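Long-range contacts in cleavage stimulation factor 77 (Encephalitozoon cuniculi, PDB 2UY1), which probably binds mRNA and, as in its relatives, is likely to serve as a helical-repeat scaffold in mRNA 3'-end cleavage: residues 78-83 / 116-121; 291-296 / 303-308; 318-323 / 449-454; 356-361 / 383-388. One frame throughout, in Å; residues are numbered along the deposited sequence.

An elongated, largely helical, strand-free chain of the Suppressor of forked family illustrates how local pairings add up to a solenoid. Contact 1 lies alone toward one end, its centre 47 to 59 Å from the other three and across the chain's centre from them all. Contact 2 pairs helix 282-300 with helix 302-311. About 16 Å on, between centres, contact 3 joins the next helix, 319-333, to the chain after helix 434-446. Contact 4, a further 17 Å away, joins helices 354-367 and 384-397, which lie in sequence between the segments of contact 3. Helix 319-333 touches both neighbours, through Val-321 on Leu-293 and Ile-323 on Leu-356, while the returning tail ties late sequence to mid-chain.

Contact 1: residues 78-83 / 116-121; sequences FENYWD and LQTPMG
Gly-121 N meets Trp-82 O at 3.2 Å in a nearly straight bond (167° at the hydrogen), the one direct hydrogen bond joining the segments. The donor comes in tilted from the carbonyl plane, and Met-120 CA lies 3.5 Å from the same Trp-82 O in a CA-H...O contact. A second contact of this kind runs the other way, Trp-82 CA to Pro-119 O at 3.5 Å. One water bridges the two segments: it donates to Asn-80 O at 3.0 Å and to Pro-119 O at 2.6 Å, and sits at the edge of the Trp-82 indole. Farther along, the methyl CG2 of Thr-118 presses on Glu-79 O at 3.1 Å. A first torsion of 72° puts that methyl beside the backbone N and turns OG1 to Ala-115 O. Behind this shell, a type I turn from Phe-78 to Tyr-81 presents the Glu-79 and Asn-80 carbonyls, and Arg-197 of helix 193-208 also binds Asn-80 O. Phe-200 and Tyr-204 of that helix meet the Trp-82 ring edge-to-face. Two loops are thus joined chiefly through peptide groups, so the match probably depends more on backbone shape than on polar side chains, with a water linking two carbonyls.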
loop_
_atom_site.group_PDB
_atom_site.type_symbol
_atom_site.label_atom_id
_atom_site.label_comp_id
_atom_site.label_asym_id
_atom_site.label_seq_id
_atom_site.Cartn_x
_atom_site.Cartn_y
_atom_site.Cartn_z
ATOM N N PHE B 78 2.359 -46.302 22.623
ATOM C CA PHE B 78 2.030 -46.140 21.228
ATOM C C PHE B 78 0.688 -46.723 20.765
ATOM O O PHE B 78 0.520 -46.965 19.573
ATOM C CB PHE B 78 3.174 -46.659 20.352
ATOM C CG PHE B 78 4.490 -45.936 20.577
ATOM C CD1 PHE B 78 4.809 -44.779 19.841
ATOM C CD2 PHE B 78 5.394 -46.392 21.521
ATOM C CE1 PHE B 78 6.008 -44.109 20.031
ATOM C CE2 PHE B 78 6.593 -45.733 21.706
ATOM C CZ PHE B 78 6.885 -44.561 20.960
ATOM N N GLU B 79 -0.261 -46.949 21.673
ATOM C CA GLU B 79 -1.565 -47.555 21.296
ATOM C C GLU B 79 -2.422 -46.649 20.380
ATOM O O GLU B 79 -3.263 -47.130 19.617
ATOM C CB GLU B 79 -2.391 -47.976 22.531
ATOM C CG GLU B 79 -2.876 -46.795 23.431
ATOM C CD GLU B 79 -3.600 -47.253 24.670
ATOM O OE1 GLU B 79 -3.474 -46.589 25.737
ATOM O OE2 GLU B 79 -4.297 -48.291 24.586
ATOM N N ASN B 80 -2.219 -45.341 20.480
ATOM C CA ASN B 80 -3.029 -44.382 19.711
ATOM C C ASN B 80 -2.380 -44.039 18.373
ATOM O O ASN B 80 -2.949 -43.263 17.600
ATOM C CB ASN B 80 -3.233 -43.106 20.540
ATOM C CG ASN B 80 -4.360 -43.229 21.530
ATOM O OD1 ASN B 80 -5.525 -43.237 21.142
ATOM N ND2 ASN B 80 -4.033 -43.284 22.817
ATOM N N TYR B 81 -1.193 -44.620 18.125
ATOM C CA TYR B 81 -0.336 -44.306 16.971
ATOM C C TYR B 81 -0.777 -44.918 15.663
ATOM O O TYR B 81 -1.086 -46.121 15.596
ATOM C CB TYR B 81 1.092 -44.746 17.273
ATOM C CG TYR B 81 2.180 -44.379 16.284
ATOM C CD1 TYR B 81 2.214 -43.141 15.626
ATOM C CD2 TYR B 81 3.229 -45.261 16.071
ATOM C CE1 TYR B 81 3.245 -42.832 14.739
ATOM C CE2 TYR B 81 4.244 -44.956 15.221
ATOM C CZ TYR B 81 4.258 -43.748 14.562
ATOM O OH TYR B 81 5.325 -43.519 13.740
ATOM N N TRP B 82 -0.766 -44.087 14.621
ATOM C CA TRP B 82 -1.173 -44.444 13.264
ATOM C C TRP B 82 -0.185 -45.356 12.567
ATOM O O TRP B 82 -0.395 -45.712 11.438
ATOM C CB TRP B 82 -1.358 -43.182 12.392
ATOM C CG TRP B 82 -0.338 -42.066 12.740
ATOM C CD1 TRP B 82 0.863 -41.824 12.137
ATOM C CD2 TRP B 82 -0.451 -41.110 13.820
ATOM N NE1 TRP B 82 1.497 -40.754 12.751
ATOM C CE2 TRP B 82 0.721 -40.306 13.791
ATOM C CE3 TRP B 82 -1.430 -40.855 14.804
ATOM C CZ2 TRP B 82 0.940 -39.265 14.711
ATOM C CZ3 TRP B 82 -1.212 -39.830 15.710
ATOM C CH2 TRP B 82 -0.029 -39.039 15.656
ATOM N N ASP B 83 0.904 -45.720 13.213
ATOM C CA ASP B 83 1.788 -46.699 12.610
ATOM C C ASP B 83 2.089 -47.850 13.568
ATOM O O ASP B 83 3.169 -48.431 13.527
ATOM C CB ASP B 83 3.076 -46.024 12.152
ATOM C CG ASP B 83 3.637 -46.618 10.877
ATOM O OD1 ASP B 83 2.880 -47.250 10.094
ATOM O OD2 ASP B 83 4.842 -46.416 10.645
ATOM N N LEU B 116 -8.487 -51.946 16.581
ATOM C CA LEU B 116 -9.636 -51.589 15.761
ATOM C C LEU B 116 -10.265 -50.225 16.128
ATOM O O LEU B 116 -10.925 -49.605 15.295
ATOM C CB LEU B 116 -10.678 -52.726 15.799
ATOM C CG LEU B 116 -10.413 -53.909 14.850
ATOM C CD1 LEU B 116 -11.225 -55.144 15.194
ATOM C CD2 LEU B 116 -10.684 -53.513 13.434
ATOM N N GLN B 117 -10.036 -49.743 17.349
ATOM C CA GLN B 117 -10.474 -48.400 17.724
ATOM C C GLN B 117 -9.454 -47.299 17.434
ATOM O O GLN B 117 -9.677 -46.129 17.782
ATOM C CB GLN B 117 -10.899 -48.346 19.200
ATOM C CG GLN B 117 -12.419 -48.401 19.416
ATOM C CD GLN B 117 -12.804 -48.922 20.797
ATOM O OE1 GLN B 117 -11.973 -48.946 21.725
ATOM N NE2 GLN B 117 -14.070 -49.344 20.942
ATOM N N THR B 118 -8.333 -47.663 16.814
ATOM C CA THR B 118 -7.334 -46.658 16.386
ATOM C C THR B 118 -7.152 -46.554 14.858
ATOM O O THR B 118 -6.912 -47.557 14.163
ATOM C CB THR B 118 -5.966 -46.813 17.103
ATOM O OG1 THR B 118 -5.286 -47.987 16.615
ATOM C CG2 THR B 118 -6.153 -46.862 18.641
ATOM N N PRO B 119 -7.300 -45.327 14.323
ATOM C CA PRO B 119 -6.988 -45.120 12.918
ATOM C C PRO B 119 -5.493 -45.406 12.722
ATOM O O PRO B 119 -4.660 -44.810 13.425
ATOM C CB PRO B 119 -7.310 -43.632 12.698
ATOM C CG PRO B 119 -8.170 -43.233 13.848
ATOM C CD PRO B 119 -7.744 -44.097 14.991
ATOM N N MET B 120 -5.162 -46.333 11.818
ATOM C CA MET B 120 -3.780 -46.727 11.570
ATOM C C MET B 120 -3.645 -47.296 10.166
ATOM O O MET B 120 -4.637 -47.707 9.573
ATOM C CB MET B 120 -3.327 -47.782 12.594
ATOM C CG MET B 120 -4.151 -49.087 12.608
ATOM S SD MET B 120 -3.255 -50.449 13.396
ATOM C CE MET B 120 -3.259 -49.913 15.074
ATOM N N GLY B 121 -2.424 -47.302 9.626
ATOM C CA GLY B 121 -2.183 -47.942 8.348
ATOM C C GLY B 121 -2.319 -49.454 8.468
ATOM O O GLY B 121 -1.755 -50.060 9.386
HETATM O O HOH W 1 -4.199 -42.780 14.902
#

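Contact 2: residues 291-296 / 303-308; sequences NHLNYV and ELFRKL
Leu-308 lays its CD2 methyl squarely over the His-292 imidazole in a CH-pi contact, 3.6 Å from the ring centroid and only 4° off the normal. His-292 presents that face because its CG is anti to the backbone N (chi1 -177°), which swings the ring toward the partner helix. Apolar contacts form the second group. The same CD2 of Leu-308 touches Leu-293 CD2 and Val-296 CG2, each at 3.8 Å, so one methyl touches three side chains. Leu-293 CB rests on Phe-305 CE1 at 3.6 Å. A third group sets side chains against main chain: Val-296 CG1 reaches Phe-305 N at 3.4 Å, and Leu-293 O lies at the edge of the Phe-305 ring, 3.5 Å from CD1. One polar link leads outward, from His-292 NE2 to Glu-259. The axes of segments 291-296 and 303-308 come within 8.8 Å at 153°, an antiparallel pairing of consecutive helices 282-300 and 302-311, and Cys-325 of helix 319-333 touches both Leu-293 and Phe-305. Cohesion therefore comes from close apolar fit, while the bond to Glu-259 would help fix the imidazole's rotation and perhaps favour its protonation.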
loop_
_atom_site.group_PDB
_atom_site.type_symbol
_atom_site.label_atom_id
_atom_site.label_comp_id
_atom_site.label_asym_id
_atom_site.label_seq_id
_atom_site.Cartn_x
_atom_site.Cartn_y
_atom_site.Cartn_z
ATOM N N ASN B 291 7.941 -5.824 25.534
ATOM C CA ASN B 291 7.226 -6.966 26.076
ATOM C C ASN B 291 7.247 -7.088 27.598
ATOM O O ASN B 291 6.270 -7.545 28.218
ATOM C CB ASN B 291 7.575 -8.250 25.314
ATOM C CG ASN B 291 6.698 -8.391 24.002
ATOM O OD1 ASN B 291 5.495 -8.586 24.071
ATOM N ND2 ASN B 291 7.313 -8.224 22.865
ATOM N N HIS B 292 8.302 -6.515 28.167
ATOM C CA HIS B 292 8.530 -6.445 29.593
ATOM C C HIS B 292 7.625 -5.385 30.117
ATOM O O HIS B 292 6.888 -5.645 31.059
ATOM C CB HIS B 292 10.016 -6.139 29.879
ATOM C CG HIS B 292 10.378 -6.115 31.339
ATOM N ND1 HIS B 292 11.514 -5.709 31.954
ATOM C CD2 HIS B 292 9.552 -6.601 32.334
ATOM C CE1 HIS B 292 11.352 -5.949 33.302
ATOM N NE2 HIS B 292 10.162 -6.482 33.505
ATOM N N LEU B 293 7.578 -4.217 29.459
ATOM C CA LEU B 293 6.595 -3.181 29.823
ATOM C C LEU B 293 5.171 -3.694 29.809
ATOM O O LEU B 293 4.386 -3.341 30.709
ATOM C CB LEU B 293 6.687 -1.902 28.924
ATOM C CG LEU B 293 7.902 -0.988 29.165
ATOM C CD1 LEU B 293 8.075 -0.047 27.971
ATOM C CD2 LEU B 293 7.779 -0.189 30.430
ATOM N N ASN B 294 4.824 -4.487 28.773
ATOM C CA ASN B 294 3.478 -5.078 28.627
ATOM C C ASN B 294 3.133 -5.985 29.771
ATOM O O ASN B 294 1.988 -5.953 30.290
ATOM C CB ASN B 294 3.318 -5.924 27.348
ATOM C CG ASN B 294 1.931 -6.584 27.247
ATOM O OD1 ASN B 294 0.919 -5.909 27.120
ATOM N ND2 ASN B 294 1.890 -7.897 27.300
ATOM N N TYR B 295 4.114 -6.811 30.131
ATOM C CA TYR B 295 4.035 -7.699 31.315
ATOM C C TYR B 295 3.667 -6.894 32.567
ATOM O O TYR B 295 2.712 -7.233 33.300
ATOM C CB TYR B 295 5.358 -8.477 31.534
ATOM C CG TYR B 295 5.396 -9.240 32.870
ATOM C CD1 TYR B 295 5.103 -10.612 32.930
ATOM C CD2 TYR B 295 5.629 -8.570 34.090
ATOM C CE1 TYR B 295 5.123 -11.309 34.173
ATOM C CE2 TYR B 295 5.551 -9.271 35.336
ATOM C CZ TYR B 295 5.336 -10.623 35.357
ATOM O OH TYR B 295 5.326 -11.317 36.584
ATOM N N VAL B 296 4.419 -5.828 32.805
ATOM C CA VAL B 296 4.230 -5.002 33.972
ATOM C C VAL B 296 2.911 -4.268 33.967
ATOM O O VAL B 296 2.273 -4.199 34.993
ATOM C CB VAL B 296 5.427 -4.064 34.238
ATOM C CG1 VAL B 296 5.124 -3.105 35.396
ATOM C CG2 VAL B 296 6.652 -4.867 34.560
ATOM N N GLU B 303 0.851 2.713 36.985
ATOM C CA GLU B 303 1.940 3.364 37.722
ATOM C C GLU B 303 3.285 2.549 37.738
ATOM O O GLU B 303 4.295 3.137 37.593
ATOM C CB GLU B 303 1.489 3.942 39.078
ATOM C CG GLU B 303 0.488 5.149 38.942
ATOM C CD GLU B 303 1.121 6.572 38.960
ATOM O OE1 GLU B 303 1.934 6.934 38.064
ATOM O OE2 GLU B 303 0.741 7.383 39.869
ATOM N N LEU B 304 3.279 1.216 37.806
ATOM C CA LEU B 304 4.517 0.425 37.699
ATOM C C LEU B 304 5.071 0.250 36.275
ATOM O O LEU B 304 6.316 0.179 36.081
ATOM C CB LEU B 304 4.374 -0.963 38.389
ATOM C CG LEU B 304 4.671 -1.030 39.914
ATOM C CD1 LEU B 304 4.264 -2.333 40.510
ATOM C CD2 LEU B 304 6.134 -0.774 40.183
ATOM N N PHE B 305 4.166 0.159 35.278
ATOM C CA PHE B 305 4.534 0.361 33.823
ATOM C C PHE B 305 5.386 1.643 33.685
ATOM O O PHE B 305 6.434 1.649 33.084
ATOM C CB PHE B 305 3.259 0.436 32.917
ATOM C CG PHE B 305 3.512 0.956 31.515
ATOM C CD1 PHE B 305 3.807 0.085 30.479
ATOM C CD2 PHE B 305 3.448 2.300 31.250
ATOM C CE1 PHE B 305 4.081 0.552 29.208
ATOM C CE2 PHE B 305 3.674 2.804 29.971
ATOM C CZ PHE B 305 4.000 1.940 28.956
ATOM N N ARG B 306 4.895 2.696 34.309
ATOM C CA ARG B 306 5.473 4.031 34.256
ATOM C C ARG B 306 6.820 4.132 34.935
ATOM O O ARG B 306 7.745 4.772 34.433
ATOM C CB ARG B 306 4.490 5.002 34.896
ATOM C CG ARG B 306 3.507 5.522 33.862
ATOM C CD ARG B 306 2.569 6.461 34.470
ATOM N NE ARG B 306 1.421 6.665 33.605
ATOM C CZ ARG B 306 0.269 7.158 34.016
ATOM N NH1 ARG B 306 0.094 7.457 35.281
ATOM N NH2 ARG B 306 -0.710 7.333 33.162
ATOM N N LYS B 307 6.935 3.446 36.060
ATOM C CA LYS B 307 8.205 3.314 36.765
ATOM C C LYS B 307 9.220 2.493 36.010
ATOM O O LYS B 307 10.393 2.851 35.998
ATOM C CB LYS B 307 7.971 2.701 38.140
ATOM C CG LYS B 307 9.211 2.174 38.835
ATOM C CD LYS B 307 8.914 2.038 40.319
ATOM C CE LYS B 307 10.198 2.101 41.172
ATOM N NZ LYS B 307 10.716 0.727 41.314
ATOM N N LEU B 308 8.821 1.384 35.402
ATOM C CA LEU B 308 9.776 0.582 34.592
ATOM C C LEU B 308 10.313 1.339 33.349
ATOM O O LEU B 308 11.486 1.208 32.989
ATOM C CB LEU B 308 9.147 -0.748 34.172
ATOM C CG LEU B 308 10.007 -1.615 33.242
ATOM C CD1 LEU B 308 11.286 -2.026 33.932
ATOM C CD2 LEU B 308 9.307 -2.859 32.702
#

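Contact 3: residues 318-323 / 449-454; sequences GPHVFI and LDLKIR
His-320 gives its NE2 hydrogen to Asp-450 OD1 at 3.1 Å, with 155° at the hydrogen. The acceptor lies almost in the imidazole plane, yet the carboxylate is turned so that the donor arrives from above it. Two torsions bring the groups together: His-320 CG is anti to its carbonyl carbon (chi1 -72°), and Asp-450 CG stands between its own N and carbonyl carbon (chi1 65°), folding the acid back toward the helix. Leu-451 covers one face of the ring, its CB 3.8 Å from the centroid in a CH-pi contact and its CD2 3.6 Å from His-320 CG. Beside them, Leu-449 CD1 lies 4.3 Å from Ile-323 CG2. The chain following helix 434-446 is thereby fastened to the first turn of helix 319-333, with Ile-290 of helix 282-300 touching both His-320 and Leu-451. Held at its edge by an acid and over its face by a leucine, the imidazole probably has its rotation restrained, and the carboxylate may favour the protonated form.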
loop_
_atom_site.group_PDB
_atom_site.type_symbol
_atom_site.label_atom_id
_atom_site.label_comp_id
_atom_site.label_asym_id
_atom_site.label_seq_id
_atom_site.Cartn_x
_atom_site.Cartn_y
_atom_site.Cartn_z
ATOM N N GLY B 318 15.340 1.949 21.943
ATOM C CA GLY B 318 15.106 2.352 20.538
ATOM C C GLY B 318 13.904 3.259 20.349
ATOM O O GLY B 318 13.119 3.481 21.289
ATOM N N PRO B 319 13.723 3.750 19.110
ATOM C CA PRO B 319 12.544 4.529 18.687
ATOM C C PRO B 319 11.215 3.827 18.996
ATOM O O PRO B 319 10.282 4.456 19.480
ATOM C CB PRO B 319 12.738 4.657 17.163
ATOM C CG PRO B 319 14.217 4.553 16.974
ATOM C CD PRO B 319 14.656 3.516 17.986
ATOM N N HIS B 320 11.122 2.532 18.751
ATOM C CA HIS B 320 9.863 1.806 18.942
ATOM C C HIS B 320 9.310 1.847 20.357
ATOM O O HIS B 320 8.117 1.676 20.553
ATOM C CB HIS B 320 10.079 0.323 18.605
ATOM C CG HIS B 320 10.249 0.058 17.146
ATOM N ND1 HIS B 320 11.353 0.036 16.362
ATOM C CD2 HIS B 320 9.181 -0.193 16.315
ATOM C CE1 HIS B 320 10.938 -0.250 15.085
ATOM N NE2 HIS B 320 9.624 -0.404 15.087
ATOM N N VAL B 321 10.197 1.945 21.348
ATOM C CA VAL B 321 9.823 1.741 22.746
ATOM C C VAL B 321 9.118 3.000 23.184
ATOM O O VAL B 321 8.163 2.937 23.908
ATOM C CB VAL B 321 11.104 1.406 23.664
ATOM C CG1 VAL B 321 10.752 1.364 25.201
ATOM C CG2 VAL B 321 11.664 0.096 23.263
ATOM N N PHE B 322 9.550 4.126 22.632
ATOM C CA PHE B 322 8.902 5.414 22.880
ATOM C C PHE B 322 7.537 5.479 22.226
ATOM O O PHE B 322 6.638 6.029 22.802
ATOM C CB PHE B 322 9.733 6.558 22.287
ATOM C CG PHE B 322 11.069 6.801 22.978
ATOM C CD1 PHE B 322 11.149 7.618 24.092
ATOM C CD2 PHE B 322 12.237 6.217 22.482
ATOM C CE1 PHE B 322 12.384 7.868 24.719
ATOM C CE2 PHE B 322 13.485 6.463 23.091
ATOM C CZ PHE B 322 13.552 7.315 24.202
ATOM N N ILE B 323 7.431 5.038 20.965
ATOM C CA ILE B 323 6.182 5.003 20.212
ATOM C C ILE B 323 5.195 4.046 20.873
ATOM O O ILE B 323 4.013 4.344 21.007
ATOM C CB ILE B 323 6.417 4.519 18.751
ATOM C CG1 ILE B 323 7.445 5.378 17.991
ATOM C CG2 ILE B 323 5.092 4.328 17.981
ATOM C CD1 ILE B 323 7.790 4.788 16.567
ATOM N N LEU B 449 4.587 -3.193 15.391
ATOM C CA LEU B 449 4.841 -2.571 14.103
ATOM C C LEU B 449 5.778 -3.476 13.262
ATOM O O LEU B 449 5.469 -4.639 13.073
ATOM C CB LEU B 449 5.403 -1.179 14.310
ATOM C CG LEU B 449 4.416 -0.287 15.122
ATOM C CD1 LEU B 449 4.941 1.086 15.188
ATOM C CD2 LEU B 449 3.042 -0.279 14.454
ATOM N N ASP B 450 6.901 -2.938 12.782
ATOM C CA ASP B 450 7.845 -3.677 11.950
ATOM C C ASP B 450 8.992 -4.316 12.763
ATOM O O ASP B 450 9.873 -5.034 12.214
ATOM C CB ASP B 450 8.415 -2.731 10.887
ATOM C CG ASP B 450 9.220 -1.640 11.480
ATOM O OD1 ASP B 450 8.614 -0.780 12.183
ATOM O OD2 ASP B 450 10.467 -1.664 11.254
ATOM N N LEU B 451 8.984 -4.036 14.062
ATOM C CA LEU B 451 9.841 -4.704 15.016
ATOM C C LEU B 451 9.287 -6.121 15.248
ATOM O O LEU B 451 8.246 -6.283 15.881
ATOM C CB LEU B 451 9.809 -3.942 16.328
ATOM C CG LEU B 451 10.862 -4.241 17.388
ATOM C CD1 LEU B 451 12.282 -4.079 16.817
ATOM C CD2 LEU B 451 10.621 -3.250 18.513
ATOM N N LYS B 452 9.965 -7.124 14.703
ATOM C CA LYS B 452 9.493 -8.508 14.663
ATOM C C LYS B 452 10.534 -9.458 15.229
ATOM O O LYS B 452 11.697 -9.122 15.206
ATOM C CB LYS B 452 9.135 -8.906 13.228
ATOM C CG LYS B 452 7.847 -8.212 12.752
ATOM C CD LYS B 452 7.478 -8.499 11.366
ATOM C CE LYS B 452 6.137 -7.770 11.033
ATOM N NZ LYS B 452 5.550 -8.193 9.748
ATOM N N ILE B 453 10.102 -10.607 15.748
ATOM C CA ILE B 453 10.973 -11.724 16.187
ATOM C C ILE B 453 11.661 -12.310 14.908
ATOM O O ILE B 453 10.983 -12.577 13.940
ATOM C CB ILE B 453 10.099 -12.785 16.957
ATOM C CG1 ILE B 453 9.601 -12.246 18.312
ATOM C CG2 ILE B 453 10.810 -14.117 17.187
ATOM C CD1 ILE B 453 8.434 -13.092 18.978
ATOM N N ARG B 454 12.994 -12.508 14.937
ATOM C CA ARG B 454 13.830 -12.627 13.713
ATOM C C ARG B 454 14.841 -13.790 13.536
ATOM O O ARG B 454 16.005 -13.487 13.212
ATOM C CB ARG B 454 14.691 -11.333 13.540
ATOM C CG ARG B 454 13.993 -10.135 12.869
ATOM C CD ARG B 454 13.741 -10.359 11.390
ATOM N NE ARG B 454 12.495 -9.748 10.913
ATOM C CZ ARG B 454 12.419 -8.605 10.230
ATOM N NH1 ARG B 454 13.530 -7.928 9.945
ATOM N NH2 ARG B 454 11.234 -8.136 9.831
#

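Contact 4: residues 356-361 / 383-388; sequences LKEEFF and TSRMWD
Thr-383 OG1 is gripped by two partners: it donates to Glu-358 OE1 across the contact and accepts from Met-386 N at 3.2 Å. The first bond is modelled very short, its exact length doubtful. A chi1 of 57° turns OG1 back over the main chain, where it can cap the start of helix 384-397. The other carboxylate oxygen, Glu-358 OE2, forms a salt bridge with Arg-385 NH1 at 3.5 Å; it lies at the guanidinium edge, the two planes nearly perpendicular (82°). Thr-383 and Met-386 make a capping box, its return bond from Thr-383 N to Met-386 SD being weak at 3.6 Å. Segments 356-361 and 384-388, of helices 354-367 and 384-397 with helix 370-379 between, run nearly parallel, as expected of alternate helices in an alpha-helical repeat array. Met-386 packs along the Glu-358 side chain: SD lies 3.7 Å from Glu-358 CA, and a bend at chi3 brings CE to 3.9 Å from Phe-361 CB. Phe-377 of helix 370-379 meets the Phe-361 ring.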
loop_
_atom_site.group_PDB
_atom_site.type_symbol
_atom_site.label_atom_id
_atom_site.label_comp_id
_atom_site.label_asym_id
_atom_site.label_seq_id
_atom_site.Cartn_x
_atom_site.Cartn_y
_atom_site.Cartn_z
ATOM N N LEU B 356 9.919 7.427 13.809
ATOM C CA LEU B 356 9.286 8.189 14.899
ATOM C C LEU B 356 8.636 9.471 14.332
ATOM O O LEU B 356 7.614 9.954 14.845
ATOM C CB LEU B 356 10.400 8.536 15.915
ATOM C CG LEU B 356 10.528 8.826 17.415
ATOM C CD1 LEU B 356 9.698 7.981 18.365
ATOM C CD2 LEU B 356 11.979 8.533 17.726
ATOM N N LYS B 357 9.314 10.095 13.360
ATOM C CA LYS B 357 8.816 11.324 12.755
ATOM C C LYS B 357 7.435 11.112 12.095
ATOM O O LYS B 357 6.458 11.857 12.377
ATOM C CB LYS B 357 9.826 11.883 11.767
ATOM C CG LYS B 357 11.106 12.436 12.401
ATOM C CD LYS B 357 12.081 12.965 11.304
ATOM C CE LYS B 357 13.544 13.098 11.871
ATOM N NZ LYS B 357 14.543 12.978 10.714
ATOM N N GLU B 358 7.333 10.060 11.298
ATOM C CA GLU B 358 6.091 9.684 10.624
ATOM C C GLU B 358 5.000 9.192 11.548
ATOM O O GLU B 358 3.847 9.578 11.381
ATOM C CB GLU B 358 6.349 8.661 9.504
ATOM C CG GLU B 358 5.080 8.189 8.737
ATOM C CD GLU B 358 5.385 7.382 7.469
ATOM O OE1 GLU B 358 6.035 7.893 6.509
ATOM O OE2 GLU B 358 4.890 6.241 7.385
ATOM N N GLU B 359 5.362 8.322 12.505
ATOM C CA GLU B 359 4.394 7.755 13.412
ATOM C C GLU B 359 3.910 8.806 14.365
ATOM O O GLU B 359 2.790 8.700 14.742
ATOM C CB GLU B 359 4.953 6.564 14.214
ATOM C CG GLU B 359 5.209 5.266 13.433
ATOM C CD GLU B 359 3.946 4.598 12.873
ATOM O OE1 GLU B 359 2.923 4.679 13.553
ATOM O OE2 GLU B 359 3.973 3.998 11.756
ATOM N N PHE B 360 4.757 9.785 14.740
ATOM C CA PHE B 360 4.360 10.937 15.593
ATOM C C PHE B 360 3.399 11.848 14.820
ATOM O O PHE B 360 2.407 12.234 15.362
ATOM C CB PHE B 360 5.588 11.786 15.967
ATOM C CG PHE B 360 5.371 12.843 17.059
ATOM C CD1 PHE B 360 4.198 12.948 17.768
ATOM C CD2 PHE B 360 6.437 13.717 17.403
ATOM C CE1 PHE B 360 4.026 13.896 18.763
ATOM C CE2 PHE B 360 6.275 14.663 18.373
ATOM C CZ PHE B 360 5.071 14.781 19.042
ATOM N N PHE B 361 3.743 12.240 13.599
ATOM C CA PHE B 361 2.868 13.108 12.851
ATOM C C PHE B 361 1.528 12.477 12.599
ATOM O O PHE B 361 0.510 13.127 12.773
ATOM C CB PHE B 361 3.513 13.622 11.565
ATOM C CG PHE B 361 2.527 14.346 10.664
ATOM C CD1 PHE B 361 1.993 15.605 11.060
ATOM C CD2 PHE B 361 2.086 13.750 9.480
ATOM C CE1 PHE B 361 1.005 16.288 10.275
ATOM C CE2 PHE B 361 1.111 14.436 8.663
ATOM C CZ PHE B 361 0.603 15.732 9.102
ATOM N N THR B 383 8.319 12.176 4.840
ATOM C CA THR B 383 8.179 11.129 3.885
ATOM C C THR B 383 7.039 11.536 2.948
ATOM O O THR B 383 6.316 12.445 3.285
ATOM C CB THR B 383 7.792 9.796 4.626
ATOM O OG1 THR B 383 6.587 10.031 5.373
ATOM C CG2 THR B 383 8.931 9.317 5.568
ATOM N N SER B 384 6.901 10.863 1.795
ATOM C CA SER B 384 5.785 11.134 0.864
ATOM C C SER B 384 4.493 10.861 1.579
ATOM O O SER B 384 3.545 11.536 1.299
ATOM C CB SER B 384 5.709 10.233 -0.378
ATOM O OG SER B 384 6.901 10.201 -1.099
ATOM N N ARG B 385 4.450 9.843 2.442
ATOM C CA ARG B 385 3.222 9.489 3.118
ATOM C C ARG B 385 2.788 10.610 4.083
ATOM O O ARG B 385 1.631 10.868 4.151
ATOM C CB ARG B 385 3.307 8.174 3.856
ATOM C CG ARG B 385 1.947 7.713 4.365
ATOM C CD ARG B 385 2.090 6.770 5.545
ATOM N NE ARG B 385 0.899 5.947 5.678
ATOM C CZ ARG B 385 0.807 4.858 6.433
ATOM N NH1 ARG B 385 1.860 4.437 7.143
ATOM N NH2 ARG B 385 -0.350 4.187 6.467
ATOM N N MET B 386 3.720 11.283 4.758
ATOM C CA MET B 386 3.446 12.403 5.662
ATOM C C MET B 386 2.922 13.558 4.810
ATOM O O MET B 386 1.863 14.057 5.077
ATOM C CB MET B 386 4.727 12.840 6.413
ATOM C CG MET B 386 5.122 11.914 7.582
ATOM S SD MET B 386 6.847 12.264 8.114
ATOM C CE MET B 386 6.483 13.785 9.073
ATOM N N TRP B 387 3.655 13.942 3.763
ATOM C CA TRP B 387 3.127 14.898 2.739
ATOM C C TRP B 387 1.707 14.585 2.245
ATOM O O TRP B 387 0.794 15.439 2.331
ATOM C CB TRP B 387 4.098 15.004 1.544
ATOM C CG TRP B 387 5.269 15.977 1.720
ATOM C CD1 TRP B 387 6.609 15.664 1.738
ATOM C CD2 TRP B 387 5.179 17.386 1.895
ATOM N NE1 TRP B 387 7.355 16.812 1.896
ATOM C CE2 TRP B 387 6.492 17.881 2.000
ATOM C CE3 TRP B 387 4.099 18.302 1.926
ATOM C CZ2 TRP B 387 6.753 19.235 2.152
ATOM C CZ3 TRP B 387 4.377 19.621 2.112
ATOM C CH2 TRP B 387 5.687 20.073 2.259
ATOM N N ASP B 388 1.487 13.396 1.725
ATOM C CA ASP B 388 0.156 13.008 1.251
ATOM C C ASP B 388 -0.966 12.980 2.310
ATOM O O ASP B 388 -2.131 13.343 1.988
ATOM C CB ASP B 388 0.171 11.673 0.584
ATOM C CG ASP B 388 1.082 11.639 -0.616
ATOM O OD1 ASP B 388 1.466 12.710 -1.106
ATOM O OD2 ASP B 388 1.362 10.536 -1.092
#